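Local coordinates for increased recombination centers protein 6 (Saccharomyces cerevisiae, PDB 3UC9), which acts as a clathrin coat accessory factor related to small G proteins and is involved in gross chromosomal rearrangements and telomere healing, at residues Q63-R68 and I192-D197; D79-K82 and V86-E89; D111-K116 and Q145-E150; E150-W155 and I163-W168. All coordinates share one frame; numbering follows the deposited sequence.

Contact 1: Q63-R68 and I192-D197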
# COMPACT_ATOMS: atom_id res chain seq x y z
N GLN A 63 -7.49 -1.34 -14.45
CA GLN A 63 -6.80 -2.61 -14.21
C GLN A 63 -7.81 -3.55 -13.58
O GLN A 63 -8.81 -3.11 -13.01
CB GLN A 63 -5.61 -2.40 -13.28
CG GLN A 63 -4.57 -1.43 -13.83
CD GLN A 63 -4.00 -1.90 -15.16
OE1 GLN A 63 -4.37 -1.40 -16.22
NE2 GLN A 63 -3.11 -2.88 -15.10
N THR A 64 -7.58 -4.85 -13.71
CA THR A 64 -8.48 -5.82 -13.10
C THR A 64 -7.76 -6.49 -11.95
O THR A 64 -6.61 -6.93 -12.09
CB THR A 64 -8.96 -6.86 -14.11
OG1 THR A 64 -9.55 -6.19 -15.23
CG2 THR A 64 -10.01 -7.77 -13.48
N TRP A 65 -8.41 -6.52 -10.79
CA TRP A 65 -7.94 -7.35 -9.69
C TRP A 65 -8.89 -8.53 -9.60
O TRP A 65 -10.08 -8.35 -9.34
CB TRP A 65 -7.90 -6.60 -8.37
CG TRP A 65 -7.27 -7.44 -7.29
CD1 TRP A 65 -7.92 -8.20 -6.35
CD2 TRP A 65 -5.88 -7.65 -7.07
NE1 TRP A 65 -7.01 -8.85 -5.56
CE2 TRP A 65 -5.75 -8.53 -5.98
CE3 TRP A 65 -4.72 -7.16 -7.69
CZ2 TRP A 65 -4.51 -8.94 -5.48
CZ3 TRP A 65 -3.48 -7.57 -7.19
CH2 TRP A 65 -3.39 -8.44 -6.10
N GLU A 66 -8.35 -9.72 -9.81
CA GLU A 66 -9.17 -10.91 -9.88
C GLU A 66 -8.56 -12.04 -9.05
O GLU A 66 -7.34 -12.21 -8.98
CB GLU A 66 -9.40 -11.35 -11.33
CG GLU A 66 -8.13 -11.56 -12.16
CD GLU A 66 -8.41 -11.85 -13.64
OE1 GLU A 66 -9.59 -12.11 -14.00
OE2 GLU A 66 -7.46 -11.82 -14.45
N ASN A 67 -9.44 -12.79 -8.41
CA ASN A 67 -9.05 -13.99 -7.68
C ASN A 67 -10.13 -15.02 -7.96
O ASN A 67 -10.95 -14.83 -8.86
CB ASN A 67 -8.88 -13.67 -6.19
CG ASN A 67 -10.06 -12.91 -5.62
OD1 ASN A 67 -11.21 -13.32 -5.78
ND2 ASN A 67 -9.78 -11.79 -4.96
N ARG A 68 -10.14 -16.10 -7.19
CA ARG A 68 -11.12 -17.17 -7.38
C ARG A 68 -12.56 -16.78 -7.02
O ARG A 68 -13.49 -17.48 -7.40
CB ARG A 68 -10.70 -18.39 -6.57
CG ARG A 68 -9.48 -19.07 -7.11
CD ARG A 68 -9.03 -20.17 -6.16
NE ARG A 68 -8.25 -19.64 -5.04
CZ ARG A 68 -7.98 -20.30 -3.92
NH1 ARG A 68 -8.44 -21.54 -3.75
NH2 ARG A 68 -7.26 -19.72 -2.97
N ILE A 192 -3.98 -9.25 1.30
CA ILE A 192 -4.53 -8.01 1.84
C ILE A 192 -5.44 -7.37 0.80
O ILE A 192 -6.54 -6.93 1.11
CB ILE A 192 -3.42 -7.05 2.29
CG1 ILE A 192 -2.75 -7.60 3.56
CG2 ILE A 192 -3.99 -5.67 2.55
CD1 ILE A 192 -1.53 -6.77 4.01
N ILE A 193 -5.03 -7.38 -0.46
CA ILE A 193 -5.85 -6.80 -1.52
C ILE A 193 -7.08 -7.67 -1.77
O ILE A 193 -8.19 -7.16 -1.90
CB ILE A 193 -5.02 -6.58 -2.81
CG1 ILE A 193 -3.88 -5.61 -2.51
CG2 ILE A 193 -5.91 -6.02 -3.94
CD1 ILE A 193 -2.88 -5.41 -3.64
N ASP A 194 -6.89 -8.99 -1.82
CA ASP A 194 -7.99 -9.93 -2.00
C ASP A 194 -9.09 -9.79 -0.95
O ASP A 194 -10.26 -9.90 -1.28
CB ASP A 194 -7.49 -11.38 -1.93
CG ASP A 194 -6.79 -11.85 -3.19
OD1 ASP A 194 -6.89 -11.19 -4.24
OD2 ASP A 194 -6.15 -12.92 -3.11
N THR A 195 -8.70 -9.56 0.30
CA THR A 195 -9.66 -9.56 1.41
C THR A 195 -10.20 -8.15 1.71
O THR A 195 -11.03 -7.98 2.60
CB THR A 195 -9.06 -10.21 2.68
OG1 THR A 195 -7.90 -9.50 3.11
CG2 THR A 195 -8.70 -11.68 2.41
N HIS A 196 -9.72 -7.15 0.97
CA HIS A 196 -10.18 -5.76 1.09
C HIS A 196 -11.66 -5.61 0.74
O HIS A 196 -12.16 -6.23 -0.19
CB HIS A 196 -9.34 -4.84 0.19
CG HIS A 196 -9.72 -3.39 0.26
ND1 HIS A 196 -9.44 -2.60 1.36
CD2 HIS A 196 -10.38 -2.60 -0.62
CE1 HIS A 196 -9.91 -1.38 1.14
NE2 HIS A 196 -10.46 -1.35 -0.07
N ASP A 197 -12.37 -4.77 1.50
CA ASP A 197 -13.74 -4.38 1.14
C ASP A 197 -13.70 -3.23 0.18
O ASP A 197 -13.40 -2.10 0.56
CB ASP A 197 -14.54 -3.97 2.37
CG ASP A 197 -15.09 -5.16 3.15
OD1 ASP A 197 -15.09 -6.29 2.61
OD2 ASP A 197 -15.53 -4.93 4.30
O HOH W 1 -5.44 -12.37 -6.39
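Trp65 swings its indole opposite its own backbone N (chi1 -174°), and Asp194 turns its carboxylate back alongside its backbone N (chi1 -78°), which brings ring N-H and OD1 together. Asn67 CG takes the crowded position between backbone N and carbonyl carbon, holding its amide up to the same oxygen. Two donors thus grip Asp194 OD1. Trp65 NE1 lies 2.7 Å from Asp194 OD1, approaching nearly along the C-O axis but through a bent bond (139°). Asn67 ND2, 3.0 Å from Asp194 OD1, comes down from above the carboxylate plane. A water adds a third bond, linking Asp194 OD1 to Glu66 O. Ile193, one residue back on the helix, lays its CG2 methyl over one indole face as a CH-pi contact, tightest at 3.2 Å from Trp65 CE2. Its CD1 rests near the six-membered ring, 3.9 Å from Trp65 CH2. The other end of the Asn67 amide, OD1, accepts from Tyr69 N and Tyr70 N in the following turn, while Leu49 of helix 39-50 also packs on the indole. The arrangement joins the last modelled helix, 185-195, to the antiparallel edge strand 59-66 in a small-G-protein-like Rossmann sheet.

Contact 2: D79-K82 and V86-E89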
# COMPACT_ATOMS: atom_id res chain seq x y z
N ASP A 79 3.48 7.12 -7.95
CA ASP A 79 4.07 8.39 -7.58
C ASP A 79 5.45 8.17 -6.96
O ASP A 79 5.83 7.04 -6.62
CB ASP A 79 3.17 9.14 -6.59
CG ASP A 79 3.34 10.67 -6.65
OD1 ASP A 79 4.18 11.19 -7.41
OD2 ASP A 79 2.61 11.36 -5.90
N SER A 80 6.19 9.27 -6.86
CA SER A 80 7.52 9.27 -6.28
C SER A 80 7.69 10.55 -5.49
O SER A 80 6.99 11.54 -5.72
CB SER A 80 8.58 9.22 -7.39
OG SER A 80 9.87 9.02 -6.86
N CYS A 81 8.64 10.54 -4.57
CA CYS A 81 8.94 11.74 -3.80
C CYS A 81 10.40 11.75 -3.39
O CYS A 81 11.02 10.70 -3.26
CB CYS A 81 8.03 11.81 -2.56
SG CYS A 81 8.20 10.46 -1.38
N LYS A 82 10.95 12.95 -3.20
CA LYS A 82 12.31 13.07 -2.67
C LYS A 82 12.34 12.75 -1.18
O LYS A 82 13.28 12.11 -0.69
CB LYS A 82 12.89 14.46 -2.91
CG LYS A 82 14.36 14.60 -2.51
CD LYS A 82 14.85 16.04 -2.60
CE LYS A 82 16.04 16.32 -1.67
NZ LYS A 82 17.21 15.43 -1.93
N VAL A 86 7.55 15.22 3.32
CA VAL A 86 7.06 16.31 2.47
C VAL A 86 5.84 15.84 1.67
O VAL A 86 4.85 16.56 1.54
CB VAL A 86 8.16 16.84 1.52
CG1 VAL A 86 7.58 17.86 0.55
CG2 VAL A 86 9.32 17.43 2.32
N TRP A 87 5.91 14.63 1.13
CA TRP A 87 4.79 14.05 0.41
C TRP A 87 3.56 13.86 1.32
O TRP A 87 2.44 14.20 0.94
CB TRP A 87 5.20 12.72 -0.22
CG TRP A 87 4.16 12.14 -1.09
CD1 TRP A 87 4.01 12.33 -2.43
CD2 TRP A 87 3.09 11.29 -0.67
NE1 TRP A 87 2.91 11.63 -2.88
CE2 TRP A 87 2.33 10.99 -1.82
CE3 TRP A 87 2.71 10.74 0.55
CZ2 TRP A 87 1.21 10.16 -1.78
CZ3 TRP A 87 1.59 9.93 0.60
CH2 TRP A 87 0.86 9.64 -0.56
N VAL A 88 3.79 13.36 2.53
CA VAL A 88 2.72 13.17 3.51
C VAL A 88 2.06 14.52 3.86
O VAL A 88 0.83 14.61 3.94
CB VAL A 88 3.24 12.49 4.79
CG1 VAL A 88 2.21 12.58 5.93
CG2 VAL A 88 3.62 11.04 4.49
N GLU A 89 2.87 15.55 4.05
CA GLU A 89 2.32 16.87 4.36
C GLU A 89 1.34 17.33 3.28
O GLU A 89 0.27 17.83 3.59
CB GLU A 89 3.42 17.91 4.54
CG GLU A 89 2.84 19.29 4.82
CD GLU A 89 3.84 20.23 5.40
OE1 GLU A 89 4.94 20.37 4.81
OE2 GLU A 89 3.53 20.85 6.43
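Trp87, on helix 84-91, directs its indole N-H at the carboxylate of Asp79, near the end of strand 71-81. Its CG lies anti to the backbone N (chi1 -174°), carrying the indole to the strand. Trp87 NE1 stands 3.0 Å from Asp79 OD2, and the bond is fairly straight at 160°. The oxygen sits at the indole edge, close to the ring plane, but the N-H meets it from above the carboxylate plane, for the two flat groups are steeply turned against each other, 72° apart. Two residues along, Cys81 supplies the apolar half of the contact. Its CB lies 3.8 Å from Trp87 CB, and its SG comes within 3.9 Å of the same Trp87 CB. The sulfur reaches the five-membered ring only obliquely, a loose sulfur-aromatic approach with 5.1 Å from Cys81 SG to the centroid of that Trp87 ring.

In the next shell, the second carboxylate oxygen, Asp79 OD1, takes a weak bond from Ser80 N, which may help to orient the group. The strand beneath is fixed by backbone pairing of Asp79 with Val32 and of Cys81 with Ser34, and Lys42 binds Asp79 O. The indole stacks on Phe91 and lies against Leu31, Leu33 and Phe124. Chemically, a buried indole N-H gains a carboxylate acceptor beside the apolar side chains packed round the ring, and its donation, with that of Ser80 N, would probably stabilise a negative charge on Asp79.

Contact 3: D111-K116 and Q145-E150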
# COMPACT_ATOMS: atom_id res chain seq x y z
N ASP A 111 13.13 2.02 2.30
CA ASP A 111 14.06 1.45 3.27
C ASP A 111 13.58 2.00 4.60
O ASP A 111 13.78 3.16 4.87
CB ASP A 111 15.49 1.90 2.96
CG ASP A 111 16.49 1.51 4.04
OD1 ASP A 111 16.08 1.07 5.14
OD2 ASP A 111 17.69 1.65 3.79
N ILE A 112 12.92 1.18 5.41
CA ILE A 112 12.26 1.71 6.61
C ILE A 112 13.24 2.16 7.70
O ILE A 112 12.86 2.94 8.56
CB ILE A 112 11.20 0.74 7.21
CG1 ILE A 112 11.86 -0.51 7.82
CG2 ILE A 112 10.17 0.36 6.16
CD1 ILE A 112 10.88 -1.38 8.58
N ARG A 113 14.47 1.67 7.66
CA ARG A 113 15.51 2.15 8.57
C ARG A 113 15.91 3.59 8.24
O ARG A 113 16.21 4.38 9.13
CB ARG A 113 16.74 1.26 8.53
CG ARG A 113 16.61 -0.03 9.32
CD ARG A 113 17.97 -0.65 9.54
NE ARG A 113 17.91 -2.02 10.04
CZ ARG A 113 17.85 -2.39 11.32
NH1 ARG A 113 17.82 -1.49 12.30
NH2 ARG A 113 17.82 -3.68 11.62
N GLN A 114 15.92 3.91 6.94
CA GLN A 114 16.30 5.25 6.47
C GLN A 114 15.16 6.25 6.61
O GLN A 114 15.37 7.38 7.07
CB GLN A 114 16.75 5.16 5.01
CG GLN A 114 17.16 6.47 4.34
CD GLN A 114 17.46 6.30 2.84
OE1 GLN A 114 17.23 7.21 2.03
NE2 GLN A 114 17.98 5.14 2.47
N THR A 115 13.96 5.85 6.19
CA THR A 115 12.83 6.78 6.08
C THR A 115 11.87 6.72 7.26
O THR A 115 11.08 7.64 7.46
CB THR A 115 12.05 6.56 4.75
OG1 THR A 115 11.55 5.23 4.69
CG2 THR A 115 12.96 6.80 3.56
N LYS A 116 11.93 5.64 8.05
CA LYS A 116 11.10 5.49 9.26
C LYS A 116 9.68 6.03 9.08
O LYS A 116 9.26 6.96 9.79
CB LYS A 116 11.79 6.17 10.45
CG LYS A 116 13.16 5.58 10.78
CD LYS A 116 13.67 6.06 12.13
CE LYS A 116 15.11 5.65 12.36
NZ LYS A 116 16.05 6.43 11.50
N GLN A 145 12.58 -10.44 10.15
CA GLN A 145 11.14 -10.51 10.36
C GLN A 145 10.73 -10.13 11.79
O GLN A 145 9.65 -9.59 11.98
CB GLN A 145 10.61 -11.90 10.01
CG GLN A 145 9.09 -12.01 9.98
CD GLN A 145 8.44 -11.08 8.98
OE1 GLN A 145 8.93 -10.92 7.87
NE2 GLN A 145 7.34 -10.47 9.36
N ASP A 146 11.57 -10.41 12.78
CA ASP A 146 11.25 -10.03 14.16
C ASP A 146 11.04 -8.51 14.30
O ASP A 146 10.17 -8.07 15.05
CB ASP A 146 12.34 -10.49 15.14
CG ASP A 146 12.35 -12.01 15.33
OD1 ASP A 146 11.46 -12.70 14.79
OD2 ASP A 146 13.26 -12.51 16.03
N GLU A 147 11.83 -7.73 13.57
CA GLU A 147 11.72 -6.28 13.60
C GLU A 147 10.40 -5.82 12.97
O GLU A 147 9.72 -4.94 13.50
CB GLU A 147 12.92 -5.64 12.89
CG GLU A 147 13.01 -4.13 13.02
CD GLU A 147 14.34 -3.58 12.52
OE1 GLU A 147 15.37 -4.28 12.62
OE2 GLU A 147 14.35 -2.42 12.05
N ILE A 148 10.06 -6.43 11.83
CA ILE A 148 8.78 -6.20 11.17
C ILE A 148 7.61 -6.60 12.08
O ILE A 148 6.64 -5.87 12.22
CB ILE A 148 8.70 -7.03 9.85
CG1 ILE A 148 9.74 -6.55 8.82
CG2 ILE A 148 7.29 -7.00 9.27
CD1 ILE A 148 9.68 -5.05 8.49
N ASP A 149 7.73 -7.78 12.69
CA ASP A 149 6.70 -8.30 13.60
C ASP A 149 6.39 -7.32 14.73
O ASP A 149 5.22 -7.13 15.08
CB ASP A 149 7.12 -9.64 14.21
CG ASP A 149 7.06 -10.80 13.24
OD1 ASP A 149 6.43 -10.72 12.17
OD2 ASP A 149 7.67 -11.85 13.58
N GLU A 150 7.42 -6.68 15.28
CA GLU A 150 7.25 -5.72 16.38
C GLU A 150 6.48 -4.49 15.91
O GLU A 150 5.60 -4.00 16.61
CB GLU A 150 8.60 -5.31 16.97
CG GLU A 150 9.21 -6.37 17.89
CD GLU A 150 10.36 -5.83 18.73
OE1 GLU A 150 10.35 -4.62 19.08
OE2 GLU A 150 11.27 -6.61 19.06
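Arg113, on the short helix 112-115, stretches across to Glu147 on helix 145-155. From CB its chain turns back beside the backbone N (chi1 -78°), then runs extended from CG to NE to span the 10.5 Å between Arg113 CA and Glu147 CA. NE comes only loosely near the carboxylate, 4.1 Å from Glu147 OE2. CZ is closer, 3.4 Å from Glu147 OE1, and NH1 lies 3.6 Å from Glu147 OE2. NH2 closes the salt bridge at 2.7 Å from Glu147 OE1. The two planes stand 78° apart and both oxygens lie over one guanidinium face, OE2 above its centre and OE1 toward NH2, so charge attraction rather than a paired, coplanar grip holds the groups. Beneath this ion pair the buried isoleucines meet tip to tip, Ile112 CD1 3.9 Å from Ile148 CD1. Asp111 caps the short helix weakly, its OD1 accepting from the backbone N of Arg113 and Gln114, and the same oxygen binds Asn140. Asn138 OD1 takes Ile112 N. The contact joins the two helices that emerge beyond the C-terminal ends of neighbouring parallel strands 103-110 and 133-138, a placement typical of Rossmann-like, G-protein-related folds.

Contact 4: E150-W155 and I163-W168; sequences ELNEIW and IEFVNW
Asn152 and Phe165 make the polar part through a pair of hydrogen bonds. Asn152 CG lies beside its backbone N (chi1 -77°), turning the amide to the peptide edge of Phe165. Asn152 OD1 accepts from Phe165 N at 2.7 Å along an almost straight line (173°), while Asn152 ND2 donates to Phe165 O at 3.0 Å. Both acceptors are met in their carbonyl planes, on a lone pair, much as by a neighbouring strand.

Apolar contacts flank the pair. Leu151 CB sits over one face of the Phe165 ring as a CH-pi contact, 3.7 Å from Phe165 CD2. Phe165 CE2 touches Trp155 CD1 at 3.7 Å, the two rings meeting obliquely. Toward the helix end, Trp155 CB packs against Ile163 CG2 at 4.0 Å. The aliphatic part of Glu164 brushes the Asn152 amide, while its carboxylate forms a salt bridge with Arg188.

Helix 145-155 runs antiparallel to the strand it leads into, within a beta-alpha-beta unit starting at strand 133-138. Glu164 and Val166 bond their backbones to that inner strand; the backbone N-H and C=O of Phe165 point the other way, to the sheet edge, where one asparagine amide satisfies both.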
# COMPACT_ATOMS: atom_id res chain seq x y z
N GLU A 150 7.42 -6.68 15.28
CA GLU A 150 7.25 -5.72 16.38
C GLU A 150 6.48 -4.49 15.91
O GLU A 150 5.60 -4.00 16.61
CB GLU A 150 8.60 -5.31 16.97
CG GLU A 150 9.21 -6.37 17.89
CD GLU A 150 10.36 -5.83 18.73
OE1 GLU A 150 10.35 -4.62 19.08
OE2 GLU A 150 11.27 -6.61 19.06
N LEU A 151 6.81 -3.99 14.72
CA LEU A 151 6.06 -2.89 14.11
C LEU A 151 4.59 -3.24 13.86
O LEU A 151 3.71 -2.41 14.08
CB LEU A 151 6.70 -2.45 12.80
CG LEU A 151 8.02 -1.71 13.01
CD1 LEU A 151 8.80 -1.60 11.71
CD2 LEU A 151 7.76 -0.33 13.60
N ASN A 152 4.34 -4.47 13.40
CA ASN A 152 2.98 -4.93 13.17
C ASN A 152 2.17 -5.09 14.47
O ASN A 152 0.98 -4.78 14.50
CB ASN A 152 2.97 -6.21 12.33
CG ASN A 152 3.23 -5.94 10.87
OD1 ASN A 152 2.95 -4.84 10.37
ND2 ASN A 152 3.79 -6.92 10.17
N GLU A 153 2.82 -5.53 15.54
CA GLU A 153 2.19 -5.59 16.84
C GLU A 153 1.70 -4.20 17.28
O GLU A 153 0.62 -4.07 17.86
CB GLU A 153 3.17 -6.16 17.87
CG GLU A 153 2.57 -6.44 19.25
CD GLU A 153 1.48 -7.51 19.25
OE1 GLU A 153 1.28 -8.20 18.22
OE2 GLU A 153 0.82 -7.66 20.30
N ILE A 154 2.48 -3.17 16.98
CA ILE A 154 2.09 -1.79 17.27
C ILE A 154 0.94 -1.29 16.39
O ILE A 154 -0.03 -0.73 16.89
CB ILE A 154 3.29 -0.82 17.14
CG1 ILE A 154 4.38 -1.17 18.16
CG2 ILE A 154 2.85 0.63 17.34
CD1 ILE A 154 5.71 -0.48 17.88
N TRP A 155 1.04 -1.49 15.07
CA TRP A 155 0.19 -0.77 14.11
C TRP A 155 -0.98 -1.56 13.51
O TRP A 155 -1.92 -0.96 13.00
CB TRP A 155 1.05 -0.20 12.97
CG TRP A 155 1.98 0.88 13.44
CD1 TRP A 155 3.31 0.75 13.72
CD2 TRP A 155 1.62 2.23 13.74
NE1 TRP A 155 3.81 1.96 14.15
CE2 TRP A 155 2.80 2.88 14.18
CE3 TRP A 155 0.43 2.96 13.66
CZ2 TRP A 155 2.82 4.23 14.54
CZ3 TRP A 155 0.45 4.30 14.03
CH2 TRP A 155 1.64 4.92 14.46
N ILE A 163 -3.28 -2.18 8.37
CA ILE A 163 -1.95 -1.59 8.25
C ILE A 163 -0.97 -2.72 8.44
O ILE A 163 -1.07 -3.45 9.42
CB ILE A 163 -1.68 -0.54 9.33
CG1 ILE A 163 -2.70 0.59 9.25
CG2 ILE A 163 -0.25 0.01 9.19
CD1 ILE A 163 -2.53 1.63 10.33
N GLU A 164 -0.04 -2.89 7.50
CA GLU A 164 0.95 -3.93 7.65
C GLU A 164 2.30 -3.58 7.06
O GLU A 164 2.41 -3.10 5.94
CB GLU A 164 0.44 -5.23 7.05
CG GLU A 164 1.10 -6.46 7.64
CD GLU A 164 0.26 -7.72 7.52
OE1 GLU A 164 -0.95 -7.68 7.86
OE2 GLU A 164 0.80 -8.75 7.09
N PHE A 165 3.34 -3.88 7.84
CA PHE A 165 4.72 -3.81 7.38
C PHE A 165 5.10 -5.18 6.79
O PHE A 165 4.82 -6.21 7.39
CB PHE A 165 5.66 -3.47 8.54
CG PHE A 165 5.50 -2.06 9.05
CD1 PHE A 165 6.38 -1.06 8.66
CD2 PHE A 165 4.45 -1.72 9.90
CE1 PHE A 165 6.22 0.25 9.12
CE2 PHE A 165 4.29 -0.43 10.36
CZ PHE A 165 5.19 0.55 9.97
N VAL A 166 5.74 -5.17 5.62
CA VAL A 166 6.12 -6.41 4.91
C VAL A 166 7.53 -6.28 4.34
O VAL A 166 7.88 -5.25 3.76
CB VAL A 166 5.12 -6.71 3.77
CG1 VAL A 166 5.53 -7.98 3.01
CG2 VAL A 166 3.70 -6.89 4.31
N ASN A 167 8.36 -7.31 4.51
CA ASN A 167 9.67 -7.36 3.86
C ASN A 167 9.52 -7.87 2.43
O ASN A 167 8.78 -8.82 2.18
CB ASN A 167 10.61 -8.31 4.62
CG ASN A 167 11.40 -7.62 5.70
OD1 ASN A 167 11.53 -6.40 5.72
ND2 ASN A 167 11.98 -8.42 6.62
N TRP A 168 10.24 -7.24 1.50
CA TRP A 168 10.31 -7.72 0.12
C TRP A 168 11.75 -7.66 -0.43
O TRP A 168 12.34 -6.59 -0.50
CB TRP A 168 9.36 -6.93 -0.78
CG TRP A 168 9.37 -7.38 -2.21
CD1 TRP A 168 9.14 -8.64 -2.68
CD2 TRP A 168 9.62 -6.56 -3.35
NE1 TRP A 168 9.22 -8.66 -4.05
CE2 TRP A 168 9.52 -7.40 -4.49
CE3 TRP A 168 9.91 -5.21 -3.53
CZ2 TRP A 168 9.70 -6.92 -5.79
CZ3 TRP A 168 10.10 -4.73 -4.82
CH2 TRP A 168 9.99 -5.59 -5.94

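How the contacts relate
Contact 1 joins points far apart in the sequence: it opens on strand 59-66 and closes on helix 185-195, with contacts 2, 3 and 4 following one another in between. Contacts 1 and 4 lie at the two outermost strands of the six-stranded mixed sheet, their centres about 20 Å apart, yet touch through Ile192 and Glu164. Contacts 3 and 4 share helix 145-155, with centres about 8 Å apart; Ile148 and Leu151 pass the packing from one to the other. Contact 2 touches none of the others; its nearest atoms are about 7 Å from contact 3. Contacts 1, 2 and 4 fasten helices to strands of the G-protein-like sheet, and contact 3 ties two helices beside it.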